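Local structure of PrgZ (Enterococcus faecalis, 4FAJ) at residues 64-69 with 274-279; 417-422 with 447-452. The protein binds peptide pheromone as an extracellular, membrane-anchored receptor of the solute-binding protein 5 family, and probably serves in peptide uptake. One frame throughout, in Å; residues are numbered along the deposited sequence.

Contact 1: 64-69 with 274-279; sequences LTAGTP and FQVVKE. With ZN (zinc ion), chain F.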
loop_
_atom_site.group_PDB
_atom_site.type_symbol
_atom_site.label_atom_id
_atom_site.label_comp_id
_atom_site.label_asym_id
_atom_site.label_seq_id
_atom_site.Cartn_x
_atom_site.Cartn_y
_atom_site.Cartn_z
ATOM N N LEU A 64 18.779 5.432 7.292
ATOM C CA LEU A 64 17.681 5.955 6.484
ATOM C C LEU A 64 16.449 6.147 7.364
ATOM O O LEU A 64 16.491 5.889 8.562
ATOM C CB LEU A 64 17.372 4.998 5.326
ATOM C CG LEU A 64 18.560 4.580 4.435
ATOM C CD1 LEU A 64 18.103 3.592 3.361
ATOM C CD2 LEU A 64 19.249 5.780 3.796
ATOM N N THR A 65 15.348 6.603 6.770
ATOM C CA THR A 65 14.180 6.965 7.549
ATOM C C THR A 65 12.953 6.153 7.169
ATOM O O THR A 65 12.876 5.573 6.085
ATOM C CB THR A 65 13.856 8.471 7.417
ATOM O OG1 THR A 65 13.493 8.776 6.069
ATOM C CG2 THR A 65 15.056 9.309 7.816
ATOM N N ALA A 66 11.982 6.159 8.075
ATOM C CA ALA A 66 10.719 5.439 7.911
ATOM C C ALA A 66 9.630 6.313 8.517
ATOM O O ALA A 66 9.920 7.144 9.388
ATOM C CB ALA A 66 10.781 4.087 8.636
ATOM N N GLY A 67 8.388 6.118 8.079
ATOM C CA GLY A 67 7.265 6.946 8.546
ATOM C C GLY A 67 6.536 6.403 9.769
ATOM O O GLY A 67 5.901 7.166 10.499
ATOM N N THR A 68 6.611 5.084 9.988
ATOM C CA THR A 68 5.969 4.435 11.141
ATOM C C THR A 68 6.828 3.266 11.615
ATOM O O THR A 68 7.726 2.847 10.892
ATOM C CB THR A 68 4.574 3.844 10.789
ATOM O OG1 THR A 68 4.740 2.641 10.020
ATOM C CG2 THR A 68 3.677 4.846 10.023
ATOM N N PRO A 69 6.541 2.724 12.820
ATOM C CA PRO A 69 7.164 1.453 13.192
ATOM C C PRO A 69 6.735 0.328 12.262
ATOM O O PRO A 69 5.727 0.438 11.568
ATOM C CB PRO A 69 6.644 1.196 14.608
ATOM C CG PRO A 69 6.222 2.593 15.115
ATOM C CD PRO A 69 5.669 3.236 13.893
ATOM N N PHE A 274 17.532 2.047 10.293
ATOM C CA PHE A 274 16.323 2.824 10.016
ATOM C C PHE A 274 15.873 3.558 11.276
ATOM O O PHE A 274 15.976 3.012 12.375
ATOM C CB PHE A 274 15.207 1.924 9.493
ATOM C CG PHE A 274 15.531 1.289 8.169
ATOM C CD1 PHE A 274 15.117 1.878 6.979
ATOM C CD2 PHE A 274 16.282 0.123 8.113
ATOM C CE1 PHE A 274 15.434 1.308 5.753
ATOM C CE2 PHE A 274 16.599 -0.457 6.887
ATOM C CZ PHE A 274 16.176 0.152 5.702
ATOM N N GLN A 275 15.392 4.790 11.096
ATOM C CA GLN A 275 14.886 5.627 12.176
ATOM C C GLN A 275 13.544 6.225 11.769
ATOM O O GLN A 275 13.443 6.838 10.712
ATOM C CB GLN A 275 15.881 6.753 12.468
ATOM C CG GLN A 275 15.329 7.874 13.341
ATOM C CD GLN A 275 15.156 7.453 14.775
ATOM O OE1 GLN A 275 16.126 7.102 15.439
ATOM N NE2 GLN A 275 13.914 7.478 15.265
ATOM N N VAL A 276 12.523 6.066 12.606
ATOM C CA VAL A 276 11.225 6.673 12.331
ATOM C C VAL A 276 11.341 8.187 12.527
ATOM O O VAL A 276 11.901 8.650 13.520
ATOM C CB VAL A 276 10.092 6.104 13.225
ATOM C CG1 VAL A 276 8.782 6.829 12.950
ATOM C CG2 VAL A 276 9.915 4.608 12.975
ATOM N N VAL A 277 10.830 8.946 11.560
ATOM C CA VAL A 277 10.791 10.406 11.646
ATOM C C VAL A 277 9.340 10.881 11.587
ATOM O O VAL A 277 8.647 10.663 10.592
ATOM C CB VAL A 277 11.634 11.063 10.537
ATOM C CG1 VAL A 277 11.501 12.612 10.565
ATOM C CG2 VAL A 277 13.087 10.663 10.697
ATOM N N LYS A 278 8.877 11.485 12.676
ATOM C CA LYS A 278 7.520 12.014 12.751
ATOM C C LYS A 278 7.519 13.542 12.686
ATOM O O LYS A 278 6.514 14.146 12.290
ATOM C CB LYS A 278 6.861 11.586 14.056
ATOM C CG LYS A 278 6.838 10.073 14.341
ATOM C CD LYS A 278 5.430 9.463 14.211
ATOM C CE LYS A 278 5.062 8.589 15.406
ATOM N NZ LYS A 278 4.246 9.310 16.411
ATOM N N GLU A 279 8.633 14.157 13.084
ATOM C CA GLU A 279 8.780 15.617 13.109
ATOM C C GLU A 279 9.882 16.032 12.139
ATOM O O GLU A 279 11.051 15.697 12.334
ATOM C CB GLU A 279 9.101 16.102 14.525
ATOM C CG GLU A 279 9.516 17.590 14.614
ATOM C CD GLU A 279 8.540 18.520 13.945
ATOM O OE1 GLU A 279 7.325 18.398 14.203
ATOM O OE2 GLU A 279 8.974 19.391 13.148
HETATM ZN ZN ZN F . 7.735 20.766 12.409
#
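Leu64, Thr65 and Ala66 pair in parallel with Phe274, Gln275 and Val276, the two short strands crossing at -41° and then parting, one toward the peptide site and the other toward a zinc ion. Three backbone bonds join them: Gln275 N to Leu64 O (3.0 Å), Ala66 N to Gln275 O (3.1 Å) and Val277 N to Ala66 O (3.0 Å). On one face CB of Leu64 lies 4.2 Å from CE1 of the Phe274 ring, which also meets the ring of Trp253 on the adjoining strand. Farther along that face Val276 reaches past Ala66 with its two methyls split: CG1 lies equally close, 3.8 Å, to Ala66 O and Gly67 O, while CG2, beside its own backbone N, meets Thr68 O at 3.5 Å. On the face of Thr65, methyl CG2 packs against Val277 CG2 (3.7 Å), the two side chains crossing at a slant. Gln275 bends back at chi2 (72°), so that NE2 bonds to Val276 O with this acceptor in the amide plane; Asp251 takes NE2 as well. Past the strand, Glu279, N-cap of helix 280-288, binds zinc through OE2 at 2.0 Å; OE2 also accepts the Asn281 N-H, which would limit the carboxylate's rotation.

Contact 2: 417-422 with 447-452; sequences VSDGEF and PIPANV. With ZN (zinc ion), chain F.
Strand 412-418, helix 421-437 and strand 442-448 form a beta-alpha-beta unit, and the contact lies where its two parallel strands end and each strand gives way to a helix. Val417 pairs with Pro447 and Ser418 with Ile448. The firm bond is Ile448 N to Val417 O, 2.8 Å long and with an angle of 159° at the hydrogen; that same oxygen also receives a CA-H...O contact from Pro447. One residue on, Asp419 N reaches Ile448 O at 3.0 Å, but the bond is bent and weak, as the strands begin to separate.

Val417 carries the apolar part. Its CG2, set between the backbone N and the carbonyl carbon, sits under one face of the Pro447 ring, 3.6 Å from Pro447 CA. Asp419 meets that ring at its edge, its CB 3.9 Å from Pro447 CB. With chi1 at 57° the Asp419 carboxylate folds over the Ile448-Pro449 peptide, OD2 standing 3.6 Å from Pro449 N without bonding to it, while OD1 makes a salt bridge with Lys278.

Gly420 and Pro449 are the N-cap residues of the two helices. In the first turn of helix 421-437, Glu421 is fully extended, which carries OE2 to the zinc ion at 2.0 Å. Its OE1 accepts the N-H of Ile280, and Glu279 and Tyr301 are the other protein ligands of the metal. Ser418 and Phe422 pack on apolar side chains of the bound peptide. Placing ligand contacts at the C-terminal ends of parallel strands, where helices begin, is typical of the alpha/beta lobes of periplasmic-type solute-binding proteins.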
loop_
_atom_site.group_PDB
_atom_site.type_symbol
_atom_site.label_atom_id
_atom_site.label_comp_id
_atom_site.label_asym_id
_atom_site.label_seq_id
_atom_site.Cartn_x
_atom_site.Cartn_y
_atom_site.Cartn_z
ATOM N N VAL A 417 -6.429 10.318 12.209
ATOM C CA VAL A 417 -5.210 10.561 11.469
ATOM C C VAL A 417 -4.033 9.948 12.217
ATOM O O VAL A 417 -4.078 9.765 13.436
ATOM C CB VAL A 417 -4.951 12.073 11.264
ATOM C CG1 VAL A 417 -6.121 12.736 10.535
ATOM C CG2 VAL A 417 -4.678 12.781 12.606
ATOM N N SER A 418 -2.986 9.627 11.469
ATOM C CA SER A 418 -1.717 9.198 12.050
ATOM C C SER A 418 -1.130 10.351 12.880
ATOM O O SER A 418 -1.362 11.518 12.568
ATOM C CB SER A 418 -0.764 8.783 10.938
ATOM O OG SER A 418 0.534 8.502 11.450
ATOM N N ASP A 419 -0.398 10.046 13.951
ATOM C CA ASP A 419 0.081 11.120 14.842
ATOM C C ASP A 419 1.394 11.806 14.401
ATOM O O ASP A 419 1.982 12.565 15.172
ATOM C CB ASP A 419 0.142 10.654 16.307
ATOM C CG ASP A 419 1.018 9.441 16.513
ATOM O OD1 ASP A 419 1.646 8.970 15.545
ATOM O OD2 ASP A 419 1.070 8.953 17.664
ATOM N N GLY A 420 1.826 11.570 13.166
ATOM C CA GLY A 420 2.968 12.290 12.566
ATOM C C GLY A 420 2.659 13.757 12.264
ATOM O O GLY A 420 1.483 14.167 12.204
ATOM N N GLU A 421 3.702 14.564 12.072
ATOM C CA GLU A 421 3.511 16.015 11.983
ATOM C C GLU A 421 2.519 16.401 10.892
ATOM O O GLU A 421 1.548 17.119 11.143
ATOM C CB GLU A 421 4.839 16.743 11.727
ATOM C CG GLU A 421 4.681 18.254 11.640
ATOM C CD GLU A 421 5.988 18.988 11.431
ATOM O OE1 GLU A 421 7.015 18.330 11.155
ATOM O OE2 GLU A 421 5.987 20.236 11.569
ATOM N N PHE A 422 2.778 15.947 9.670
ATOM C CA PHE A 422 1.986 16.402 8.529
ATOM C C PHE A 422 0.663 15.677 8.352
ATOM O O PHE A 422 -0.239 16.218 7.736
ATOM C CB PHE A 422 2.829 16.428 7.254
ATOM C CG PHE A 422 3.679 17.657 7.171
ATOM C CD1 PHE A 422 3.212 18.791 6.531
ATOM C CD2 PHE A 422 4.905 17.711 7.825
ATOM C CE1 PHE A 422 3.976 19.952 6.494
ATOM C CE2 PHE A 422 5.682 18.883 7.799
ATOM C CZ PHE A 422 5.207 19.998 7.140
ATOM N N PRO A 447 -5.449 12.271 16.386
ATOM C CA PRO A 447 -4.193 11.641 15.992
ATOM C C PRO A 447 -3.866 10.423 16.844
ATOM O O PRO A 447 -3.852 10.515 18.086
ATOM C CB PRO A 447 -3.147 12.741 16.232
ATOM C CG PRO A 447 -3.914 13.979 16.534
ATOM C CD PRO A 447 -5.213 13.552 17.080
ATOM N N ILE A 448 -3.584 9.301 16.187
ATOM C CA ILE A 448 -3.283 8.057 16.871
ATOM C C ILE A 448 -2.086 7.333 16.259
ATOM O O ILE A 448 -1.738 7.559 15.085
ATOM C CB ILE A 448 -4.514 7.088 16.896
ATOM C CG1 ILE A 448 -5.135 6.935 15.502
ATOM C CG2 ILE A 448 -5.571 7.589 17.879
ATOM C CD1 ILE A 448 -6.179 5.841 15.426
ATOM N N PRO A 449 -1.446 6.456 17.055
ATOM C CA PRO A 449 -0.362 5.616 16.555
ATOM C C PRO A 449 -0.814 4.654 15.459
ATOM O O PRO A 449 -1.974 4.251 15.422
ATOM C CB PRO A 449 0.075 4.830 17.794
ATOM C CG PRO A 449 -0.415 5.596 18.934
ATOM C CD PRO A 449 -1.688 6.218 18.488
ATOM N N ALA A 450 0.127 4.259 14.613
ATOM C CA ALA A 450 -0.161 3.451 13.434
ATOM C C ALA A 450 -0.784 2.094 13.760
ATOM O O ALA A 450 -1.731 1.690 13.095
ATOM C CB ALA A 450 1.110 3.263 12.599
ATOM N N ASN A 451 -0.269 1.394 14.770
ATOM C CA ASN A 451 -0.838 0.085 15.129
ATOM C C ASN A 451 -2.286 0.181 15.624
ATOM O O ASN A 451 -3.102 -0.675 15.299
ATOM C CB ASN A 451 0.049 -0.683 16.126
ATOM C CG ASN A 451 0.131 -0.035 17.490
ATOM O OD1 ASN A 451 0.070 1.190 17.634
ATOM N ND2 ASN A 451 0.284 -0.866 18.513
ATOM N N VAL A 452 -2.602 1.231 16.381
ATOM C CA VAL A 452 -3.972 1.493 16.831
ATOM C C VAL A 452 -4.883 1.885 15.649
ATOM O O VAL A 452 -6.026 1.432 15.556
ATOM C CB VAL A 452 -4.020 2.596 17.926
ATOM C CG1 VAL A 452 -5.459 2.915 18.313
ATOM C CG2 VAL A 452 -3.217 2.169 19.171
HETATM ZN ZN ZN F . 7.735 20.766 12.409
#

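From the N terminus, strand 61-66 comes first and finds its partner only after some two hundred residues, when strand 271-276 closes contact 1 over that long excursion. Contact 2 opens later and spans 24 residues, most of them in helix 421-437, so the two closures follow in series and neither nest nor cross. Their centres are 13 Å apart, yet they are joined directly: the salt bridge runs 2.8 Å from Lys278 NZ to Asp419 OD1, Lys278 O probably accepts the N-H of Glu421, and Thr68 CB packs on Ala450 CB. Together with the shared zinc ion, these links tie the sheet that holds strands 61-66 and 271-276 to the one that holds strands 412-418 and 442-448.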